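Local coordinates for nitroreductase family protein (Sphingopyxis sp., PDB 7DP1) that reduces dinitroaniline herbicides as a nitroreductase that carries flavin mononucleotide and depends on NADPH, the probable electron donor, at residues Phe81-Ile87 / Ala179-Thr184; Leu138-Arg144 / Asp193-Ser199. The protein carries 1 engineered substitution. One frame throughout, in Å; residues are numbered along the deposited sequence.

Contact 1 of 2, residues Phe81-Ile87 / Ala179-Thr184; sequences FQPEYDI and AMYGAT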
ATOM      1  N   PHE A  81      25.447   5.157   9.055  1.00 52.04           N
ATOM      2  CA  PHE A  81      24.205   4.530   8.621  1.00 49.27           C
ATOM      3  C   PHE A  81      23.613   3.646   9.712  1.00 47.94           C
ATOM      4  O   PHE A  81      24.341   2.932  10.409  1.00 50.16           O
ATOM      5  CB  PHE A  81      24.420   3.704   7.354  1.00 51.53           C
ATOM      6  CG  PHE A  81      24.557   4.528   6.112  1.00 61.89           C
ATOM      7  CD1 PHE A  81      23.788   5.664   5.933  1.00 67.50           C
ATOM      8  CD2 PHE A  81      25.419   4.141   5.100  1.00 60.91           C
ATOM      9  CE1 PHE A  81      23.907   6.418   4.783  1.00 67.29           C
ATOM     10  CE2 PHE A  81      25.533   4.889   3.945  1.00 57.60           C
ATOM     11  CZ  PHE A  81      24.779   6.029   3.790  1.00 61.54           C
ATOM     12  N   GLN A  82      22.292   3.726   9.861  1.00 45.41           N
ATOM     13  CA  GLN A  82      21.548   2.882  10.802  1.00 50.32           C
ATOM     14  C   GLN A  82      20.315   2.331  10.095  1.00 42.32           C
ATOM     15  O   GLN A  82      19.184   2.744  10.371  1.00 43.11           O
ATOM     16  CB  GLN A  82      21.128   3.666  12.053  1.00 43.70           C
ATOM     17  CG  GLN A  82      22.258   4.448  12.730  1.00 46.47           C
ATOM     18  CD  GLN A  82      21.730   5.436  13.759  1.00 52.04           C
ATOM     19  OE1 GLN A  82      20.747   6.146  13.506  1.00 48.94           O
ATOM     20  NE2 GLN A  82      22.387   5.499  14.924  1.00 50.92           N
ATOM     21  N   PRO A  83      20.530   1.416   9.143  1.00 46.26           N
ATOM     22  CA  PRO A  83      19.410   0.939   8.319  1.00 43.72           C
ATOM     23  C   PRO A  83      18.367   0.222   9.166  1.00 39.58           C
ATOM     24  O   PRO A  83      18.764  -0.614   9.961  1.00 49.38           O
ATOM     25  CB  PRO A  83      20.090  -0.019   7.334  1.00 44.39           C
ATOM     26  CG  PRO A  83      21.524   0.350   7.371  1.00 49.26           C
ATOM     27  CD  PRO A  83      21.803   0.782   8.769  1.00 44.32           C
ATOM     28  N   GLU A  84      17.078   0.549   9.020  1.00 38.70           N
ATOM     29  CA  GLU A  84      16.004  -0.146   9.734  1.00 40.27           C
ATOM     30  C   GLU A  84      15.760  -1.525   9.119  1.00 46.96           C
ATOM     31  O   GLU A  84      15.322  -2.461   9.798  1.00 45.98           O
ATOM     32  CB  GLU A  84      14.684   0.645   9.686  1.00 37.21           C
ATOM     33  CG  GLU A  84      14.532   1.811  10.615  1.00 42.76           C
ATOM     34  CD  GLU A  84      14.369   1.409  12.078  1.00 51.91           C
ATOM     35  OE1 GLU A  84      15.399   1.152  12.728  1.00 52.15           O
ATOM     36  OE2 GLU A  84      13.220   1.362  12.581  1.00 48.49           O
ATOM     37  N   TYR A  85      16.035  -1.623   7.823  1.00 47.15           N
ATOM     38  CA  TYR A  85      15.794  -2.830   7.034  1.00 48.28           C
ATOM     39  C   TYR A  85      16.486  -2.653   5.684  1.00 47.23           C
ATOM     40  O   TYR A  85      17.190  -1.673   5.477  1.00 53.45           O
ATOM     41  CB  TYR A  85      14.300  -3.061   6.841  1.00 38.60           C
ATOM     42  CG  TYR A  85      13.597  -1.841   6.281  1.00 43.03           C
ATOM     43  CD1 TYR A  85      13.551  -1.608   4.906  1.00 44.08           C
ATOM     44  CD2 TYR A  85      12.994  -0.911   7.125  1.00 38.23           C
ATOM     45  CE1 TYR A  85      12.915  -0.482   4.392  1.00 47.59           C
ATOM     46  CE2 TYR A  85      12.352   0.214   6.615  1.00 41.11           C
ATOM     47  CZ  TYR A  85      12.320   0.422   5.249  1.00 41.84           C
ATOM     48  OH  TYR A  85      11.697   1.537   4.733  1.00 31.82           O
ATOM     49  N   ASP A  86      16.250  -3.569   4.757  1.00 47.59           N
ATOM     50  CA  ASP A  86      16.771  -3.440   3.394  1.00 47.77           C
ATOM     51  C   ASP A  86      15.839  -2.600   2.529  1.00 51.96           C
ATOM     52  O   ASP A  86      14.732  -3.050   2.178  1.00 46.56           O
ATOM     53  CB  ASP A  86      16.934  -4.818   2.765  1.00 52.24           C
ATOM     54  CG  ASP A  86      18.156  -5.532   3.258  1.00 67.69           C
ATOM     55  OD1 ASP A  86      18.959  -4.904   3.971  1.00 75.13           O
ATOM     56  OD2 ASP A  86      18.307  -6.729   2.954  1.00 73.91           O
ATOM     57  N   ILE A  87      16.274  -1.390   2.179  1.00 44.53           N
ATOM     58  CA  ILE A  87      15.418  -0.492   1.403  1.00 51.05           C
ATOM     59  C   ILE A  87      15.264  -1.026  -0.018  1.00 55.07           C
ATOM     60  O   ILE A  87      14.156  -1.329  -0.473  1.00 52.21           O
ATOM     61  CB  ILE A  87      15.983   0.941   1.369  1.00 49.52           C
ATOM     62  CG1 ILE A  87      16.117   1.483   2.797  1.00 54.98           C
ATOM     63  CG2 ILE A  87      15.095   1.847   0.527  1.00 47.14           C
ATOM     64  CD1 ILE A  87      16.481   2.964   2.871  1.00 60.40           C
ATOM     65  N   ALA A 179      14.693   5.783   6.693  1.00 35.16           N
ATOM     66  CA  ALA A 179      14.939   4.475   7.280  1.00 32.42           C
ATOM     67  C   ALA A 179      16.435   4.146   7.315  1.00 36.28           C
ATOM     68  O   ALA A 179      16.845   3.229   8.022  1.00 46.82           O
ATOM     69  CB  ALA A 179      14.153   3.379   6.510  1.00 28.92           C
ATOM     70  N   MET A 180      17.246   4.894   6.567  1.00 36.74           N
ATOM     71  CA  MET A 180      18.716   4.802   6.665  1.00 38.48           C
ATOM     72  C   MET A 180      19.268   5.193   8.029  1.00 38.07           C
ATOM     73  O   MET A 180      20.398   4.848   8.360  1.00 43.18           O
ATOM     74  CB  MET A 180      19.389   5.662   5.594  1.00 45.08           C
ATOM     75  CG  MET A 180      19.294   5.079   4.190  1.00 49.48           C
ATOM     76  SD  MET A 180      20.465   3.718   3.983  1.00 80.11           S
ATOM     77  CE  MET A 180      19.493   2.305   4.504  1.00 60.91           C
ATOM     78  N   TYR A 181      18.490   5.947   8.797  1.00 43.40           N
ATOM     79  CA  TYR A 181      18.919   6.385  10.129  1.00 48.88           C
ATOM     80  C   TYR A 181      17.779   6.180  11.111  1.00 45.87           C
ATOM     81  O   TYR A 181      17.527   7.052  11.946  1.00 42.50           O
ATOM     82  CB  TYR A 181      19.340   7.862  10.145  1.00 40.20           C
ATOM     83  CG  TYR A 181      20.381   8.196   9.122  1.00 47.18           C
ATOM     84  CD1 TYR A 181      21.724   7.912   9.356  1.00 43.94           C
ATOM     85  CD2 TYR A 181      20.025   8.771   7.908  1.00 40.52           C
ATOM     86  CE1 TYR A 181      22.682   8.196   8.420  1.00 55.50           C
ATOM     87  CE2 TYR A 181      20.985   9.063   6.959  1.00 52.10           C
ATOM     88  CZ  TYR A 181      22.312   8.771   7.220  1.00 53.33           C
ATOM     89  OH  TYR A 181      23.279   9.056   6.285  1.00 52.30           O
ATOM     90  N   GLY A 182      17.101   5.039  10.998  1.00 40.63           N
ATOM     91  CA  GLY A 182      15.908   4.753  11.776  1.00 38.84           C
ATOM     92  C   GLY A 182      16.056   5.018  13.268  1.00 44.53           C
ATOM     93  O   GLY A 182      15.222   5.703  13.867  1.00 41.23           O
ATOM     94  N   ALA A 183      17.128   4.491  13.855  1.00 40.34           N
ATOM     95  CA  ALA A 183      17.351   4.591  15.297  1.00 42.56           C
ATOM     96  C   ALA A 183      17.422   6.035  15.760  1.00 49.61           C
ATOM     97  O   ALA A 183      16.855   6.385  16.790  1.00 48.26           O
ATOM     98  CB  ALA A 183      18.626   3.853  15.698  1.00 48.21           C
ATOM     99  N   THR A 184      18.128   6.868  15.001  1.00 55.21           N
ATOM    100  CA  THR A 184      18.217   8.293  15.308  1.00 54.45           C
ATOM    101  C   THR A 184      16.844   8.956  15.214  1.00 48.80           C
ATOM    102  O   THR A 184      16.432   9.675  16.113  1.00 42.03           O
ATOM    103  CB  THR A 184      19.171   9.031  14.361  1.00 50.27           C
ATOM    104  OG1 THR A 184      20.507   8.584  14.585  1.00 47.80           O
ATOM    105  CG2 THR A 184      19.094  10.536  14.603  1.00 46.42           C
TER
HETATM  106  O   HOH W   1      18.016   2.088  12.526  1.00 44.22           O
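The side chain of Gln82 ends against Thr184 because CG stands anti to its own carbonyl carbon (chi1 -50°) and the chain runs on extended (chi2 167°). OE1 then takes two donors from opposite faces of its amide plane, Thr184 OG1 at 2.7 Å and Thr184 N at 3.1 Å. Met180 bends at chi2 and chi3 instead, which folds its end back under the loop: SD sits above the face of the Phe81 ring, 4.6 Å from its centroid, a distant Met-aromatic contact, while CE presses on Ile87 CD1 at 3.5 Å and also meets Pro83 CB. The backbones join in a single beta bridge between Gln82 and Tyr181, the N-cap residue of helix 182-189, so an irregular loop of the nitroreductase fold is fastened to the start of that helix. Gln82 N donates to Met180 O at 2.7 Å, and Glu84 N to Ala179 O at 2.9 Å. With an alanine in place of Gln82, Thr184 OG1 and Thr184 N would probably lose the acceptor they share. Glu84 CG rests on Gly182 CA at 3.4 Å, and its carboxylate continues to a salt bridge with Arg186. One water donates to Gln82 O and Glu84 OE1 and accepts from Ala183 N.

Contact 2 of 2, residues Leu138-Arg144 / Asp193-Ser199; sequences LFLHCSR and DDQILFS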
ATOM      1  N   LEU A 138       5.726  13.485   7.928  1.00 36.44           N
ATOM      2  CA  LEU A 138       5.053  12.354   8.575  1.00 30.36           C
ATOM      3  C   LEU A 138       5.961  11.155   8.572  1.00 29.27           C
ATOM      4  O   LEU A 138       6.419  10.711   7.510  1.00 35.97           O
ATOM      5  CB  LEU A 138       3.746  12.011   7.855  1.00 32.04           C
ATOM      6  CG  LEU A 138       2.961  10.780   8.310  1.00 40.23           C
ATOM      7  CD1 LEU A 138       1.482  11.040   8.177  1.00 45.81           C
ATOM      8  CD2 LEU A 138       3.328   9.556   7.480  1.00 35.25           C
ATOM      9  N   PHE A 139       6.152  10.577   9.744  1.00 32.48           N
ATOM     10  CA  PHE A 139       6.921   9.353   9.853  1.00 29.68           C
ATOM     11  C   PHE A 139       5.973   8.211  10.140  1.00 35.51           C
ATOM     12  O   PHE A 139       5.283   8.187  11.177  1.00 31.99           O
ATOM     13  CB  PHE A 139       7.981   9.463  10.939  1.00 29.91           C
ATOM     14  CG  PHE A 139       9.116  10.369  10.576  1.00 35.40           C
ATOM     15  CD1 PHE A 139      10.068   9.961   9.662  1.00 34.67           C
ATOM     16  CD2 PHE A 139       9.235  11.629  11.153  1.00 35.45           C
ATOM     17  CE1 PHE A 139      11.128  10.798   9.311  1.00 43.66           C
ATOM     18  CE2 PHE A 139      10.277  12.470  10.815  1.00 38.75           C
ATOM     19  CZ  PHE A 139      11.245  12.052   9.895  1.00 36.72           C
ATOM     20  N   LEU A 140       5.936   7.277   9.199  1.00 24.54           N
ATOM     21  CA  LEU A 140       5.030   6.136   9.262  1.00 32.56           C
ATOM     22  C   LEU A 140       5.748   4.972   9.877  1.00 32.98           C
ATOM     23  O   LEU A 140       6.803   4.563   9.392  1.00 39.09           O
ATOM     24  CB  LEU A 140       4.497   5.792   7.852  1.00 28.05           C
ATOM     25  CG  LEU A 140       3.736   4.480   7.617  1.00 38.05           C
ATOM     26  CD1 LEU A 140       2.617   4.296   8.616  1.00 25.61           C
ATOM     27  CD2 LEU A 140       3.180   4.439   6.161  1.00 27.21           C
ATOM     28  N   HIS A 141       5.210   4.457  10.976  1.00 32.96           N
ATOM     29  CA  HIS A 141       5.859   3.346  11.645  1.00 32.84           C
ATOM     30  C   HIS A 141       4.844   2.357  12.191  1.00 38.50           C
ATOM     31  O   HIS A 141       3.634   2.610  12.140  1.00 35.96           O
ATOM     32  CB  HIS A 141       6.747   3.852  12.762  1.00 34.74           C
ATOM     33  CG  HIS A 141       6.029   4.733  13.740  1.00 30.27           C
ATOM     34  ND1 HIS A 141       5.504   4.256  14.905  1.00 37.93           N
ATOM     35  CD2 HIS A 141       5.781   6.066  13.708  1.00 36.51           C
ATOM     36  CE1 HIS A 141       4.939   5.265  15.577  1.00 41.52           C
ATOM     37  NE2 HIS A 141       5.096   6.360  14.872  1.00 41.43           N
ATOM     38  N   CYS A 142       5.340   1.232  12.699  1.00 29.92           N
ATOM     39  CA  CYS A 142       4.468   0.195  13.240  1.00 33.86           C
ATOM     40  C   CYS A 142       5.231  -0.677  14.225  1.00 36.93           C
ATOM     41  O   CYS A 142       6.459  -0.589  14.348  1.00 35.27           O
ATOM     42  CB  CYS A 142       3.884  -0.678  12.116  1.00 37.01           C
ATOM     43  SG  CYS A 142       5.157  -1.611  11.161  1.00 41.51           S
ATOM     44  N   SER A 143       4.497  -1.523  14.931  1.00 39.30           N
ATOM     45  CA  SER A 143       5.125  -2.465  15.841  1.00 40.73           C
ATOM     46  C   SER A 143       6.004  -3.438  15.073  1.00 42.50           C
ATOM     47  O   SER A 143       5.670  -3.813  13.953  1.00 34.68           O
ATOM     48  CB  SER A 143       4.078  -3.242  16.632  1.00 42.23           C
ATOM     49  OG  SER A 143       4.704  -4.307  17.324  1.00 40.39           O
ATOM     50  N   ARG A 144       7.115  -3.851  15.679  1.00 43.15           N
ATOM     51  CA  ARG A 144       8.003  -4.845  15.069  1.00 45.06           C
ATOM     52  C   ARG A 144       7.407  -6.243  14.966  1.00 50.01           C
ATOM     53  O   ARG A 144       8.023  -7.126  14.370  1.00 55.09           O
ATOM     54  CB  ARG A 144       9.323  -4.930  15.838  1.00 45.30           C
ATOM     55  CG  ARG A 144      10.146  -3.679  15.713  1.00 46.67           C
ATOM     56  CD  ARG A 144      11.553  -3.826  16.273  1.00 51.51           C
ATOM     57  NE  ARG A 144      12.320  -2.651  15.886  1.00 55.75           N
ATOM     58  CZ  ARG A 144      13.220  -2.633  14.913  1.00 55.39           C
ATOM     59  NH1 ARG A 144      13.850  -1.504  14.617  1.00 56.15           N
ATOM     60  NH2 ARG A 144      13.499  -3.742  14.250  1.00 56.44           N
ATOM     61  N   ASP A 193      12.020   1.040  20.894  1.00 59.31           N
ATOM     62  CA  ASP A 193      12.641   0.095  19.967  1.00 62.38           C
ATOM     63  C   ASP A 193      11.721  -1.104  19.671  1.00 56.82           C
ATOM     64  O   ASP A 193      12.112  -2.050  18.972  1.00 59.66           O
ATOM     65  CB  ASP A 193      13.982  -0.374  20.513  1.00 71.59           C
ATOM     66  CG  ASP A 193      14.952   0.782  20.749  1.00 85.21           C
ATOM     67  OD1 ASP A 193      14.516   1.955  20.756  1.00 87.00           O
ATOM     68  OD2 ASP A 193      16.160   0.516  20.912  1.00 95.71           O
ATOM     69  N   ASP A 194      10.491  -1.038  20.179  1.00 45.97           N
ATOM     70  CA  ASP A 194       9.439  -1.971  19.789  1.00 51.40           C
ATOM     71  C   ASP A 194       8.840  -1.525  18.462  1.00 46.95           C
ATOM     72  O   ASP A 194       8.076  -2.259  17.829  1.00 43.77           O
ATOM     73  CB  ASP A 194       8.349  -2.039  20.851  1.00 59.68           C
ATOM     74  CG  ASP A 194       7.611  -0.718  21.000  1.00 70.70           C
ATOM     75  OD1 ASP A 194       8.270   0.316  21.262  1.00 62.68           O
ATOM     76  OD2 ASP A 194       6.371  -0.710  20.818  1.00 77.00           O
ATOM     77  N   GLN A 195       9.141  -0.285  18.079  1.00 44.96           N
ATOM     78  CA  GLN A 195       8.670   0.278  16.807  1.00 45.99           C
ATOM     79  C   GLN A 195       9.741   0.159  15.733  1.00 42.83           C
ATOM     80  O   GLN A 195      10.941   0.150  16.030  1.00 40.69           O
ATOM     81  CB  GLN A 195       8.282   1.749  16.973  1.00 43.68           C
ATOM     82  CG  GLN A 195       7.060   1.940  17.826  1.00 49.64           C
ATOM     83  CD  GLN A 195       5.829   1.419  17.131  1.00 51.04           C
ATOM     84  OE1 GLN A 195       5.455   1.903  16.061  1.00 44.17           O
ATOM     85  NE2 GLN A 195       5.211   0.394  17.715  1.00 45.55           N
ATOM     86  N   ILE A 196       9.305   0.086  14.486  1.00 36.26           N
ATOM     87  CA  ILE A 196      10.226   0.147  13.355  1.00 35.98           C
ATOM     88  C   ILE A 196       9.749   1.221  12.391  1.00 34.49           C
ATOM     89  O   ILE A 196       8.554   1.324  12.092  1.00 36.39           O
ATOM     90  CB  ILE A 196      10.363  -1.237  12.639  1.00 43.01           C
ATOM     91  CG1 ILE A 196      11.257  -1.124  11.403  1.00 45.51           C
ATOM     92  CG2 ILE A 196       8.996  -1.820  12.254  1.00 37.92           C
ATOM     93  CD1 ILE A 196      11.724  -2.474  10.839  1.00 41.56           C
ATOM     94  N   LEU A 197      10.677   2.041  11.918  1.00 32.99           N
ATOM     95  CA  LEU A 197      10.316   3.113  11.008  1.00 31.43           C
ATOM     96  C   LEU A 197      10.270   2.555   9.615  1.00 31.82           C
ATOM     97  O   LEU A 197      11.262   1.992   9.160  1.00 33.66           O
ATOM     98  CB  LEU A 197      11.320   4.265  11.075  1.00 39.81           C
ATOM     99  CG  LEU A 197      11.130   5.388  10.046  1.00 47.20           C
ATOM    100  CD1 LEU A 197       9.837   6.150  10.305  1.00 53.44           C
ATOM    101  CD2 LEU A 197      12.321   6.350  10.040  1.00 38.93           C
ATOM    102  N   PHE A 198       9.135   2.705   8.939  1.00 31.73           N
ATOM    103  CA  PHE A 198       9.039   2.305   7.531  1.00 35.52           C
ATOM    104  C   PHE A 198       9.511   3.451   6.631  1.00 30.74           C
ATOM    105  O   PHE A 198      10.481   3.319   5.886  1.00 32.19           O
ATOM    106  CB  PHE A 198       7.602   1.860   7.185  1.00 42.68           C
ATOM    107  CG  PHE A 198       7.270   1.864   5.693  1.00 36.25           C
ATOM    108  CD1 PHE A 198       8.184   1.471   4.742  1.00 34.46           C
ATOM    109  CD2 PHE A 198       6.009   2.244   5.266  1.00 36.74           C
ATOM    110  CE1 PHE A 198       7.857   1.473   3.395  1.00 29.87           C
ATOM    111  CE2 PHE A 198       5.675   2.239   3.925  1.00 39.20           C
ATOM    112  CZ  PHE A 198       6.609   1.864   2.989  1.00 35.79           C
ATOM    113  N   SER A 199       8.849   4.587   6.708  1.00 30.15           N
ATOM    114  CA  SER A 199       9.110   5.612   5.714  1.00 34.56           C
ATOM    115  C   SER A 199       8.721   6.981   6.221  1.00 33.60           C
ATOM    116  O   SER A 199       7.900   7.106   7.134  1.00 28.55           O
ATOM    117  CB  SER A 199       8.346   5.289   4.429  1.00 33.49           C
ATOM    118  OG  SER A 199       8.526   6.301   3.452  1.00 40.95           O
TER
HETATM  119  O   HOH W   2       5.088  -2.911  19.854  1.00 48.62           O
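His141 and Gln195 meet with imidazole and amide planes 82° apart. The histidine ring presents its edge, and ND1 donates to Gln195 OE1 at 2.6 Å in a nearly straight bond (165°) that lies in the ring plane. Gln195 reaches it by bending at chi2 (-68°), which folds its amide back against His141. With His141 NE2 bonded to Thr56 OG1, the ring is held at both nitrogens and its rotation is probably fixed. Arg144 and Ile196 cross at about a right angle, the flat guanidinium lying over the isoleucine with CB 3.9 Å from its plane, under the centre. NE of the arginine donates to Gln195 O from above the carbonyl plane. Leu140 and Phe198 instead run side by side and point the same way; Leu140 CD2 touches the edge of the Phe198 ring at Phe198 CD2, 3.7 Å away. Here a classic beta bulge sets two residues, Phe198 and Ser199, opposite the single Leu140; Leu140 O accepts from Phe198 N at 3.0 Å and, weakly, from Ser199 N. Beyond it the antiparallel ladder resumes, with Ile196 N bonded to Cys142 O at 2.9 Å. Leu197 CD1 packs on Phe139 CB on the side of the sheet that carries His141. Strands 136-143 and 195-204 are the middle pair of a four-stranded antiparallel sheet: helix 182-189 packs against Phe139 and Leu197, helix 148-167 against Leu140 and Cys142, and strand 54-59 continues the sheet beyond 136-143.

Contacts 1 and 2 have centres 11 Å apart and touch directly, loop 81-87 lying against strand 195-204. Glu84 OE2 accepts from Leu197 N at 2.7 Å, and Tyr85 OH approaches Phe198 O in a probable hydrogen bond, though the modelled 2.4 Å is unusually short and the exact length doubtful. Both residues therefore tie the loop of contact 1 to the bulged strand of contact 2, while helix 182-189, whose start belongs to contact 1, leads along the chain into that strand. The flavin lies beside this junction: the side chain of Phe198, part of its pocket, comes within about 4 Å of the bound FMN and that of Tyr85 within about 6 Å. Trp151 meets both rings, and Pro149 and Ala152 of the second subunit pack on Tyr85 and Phe198, respectively.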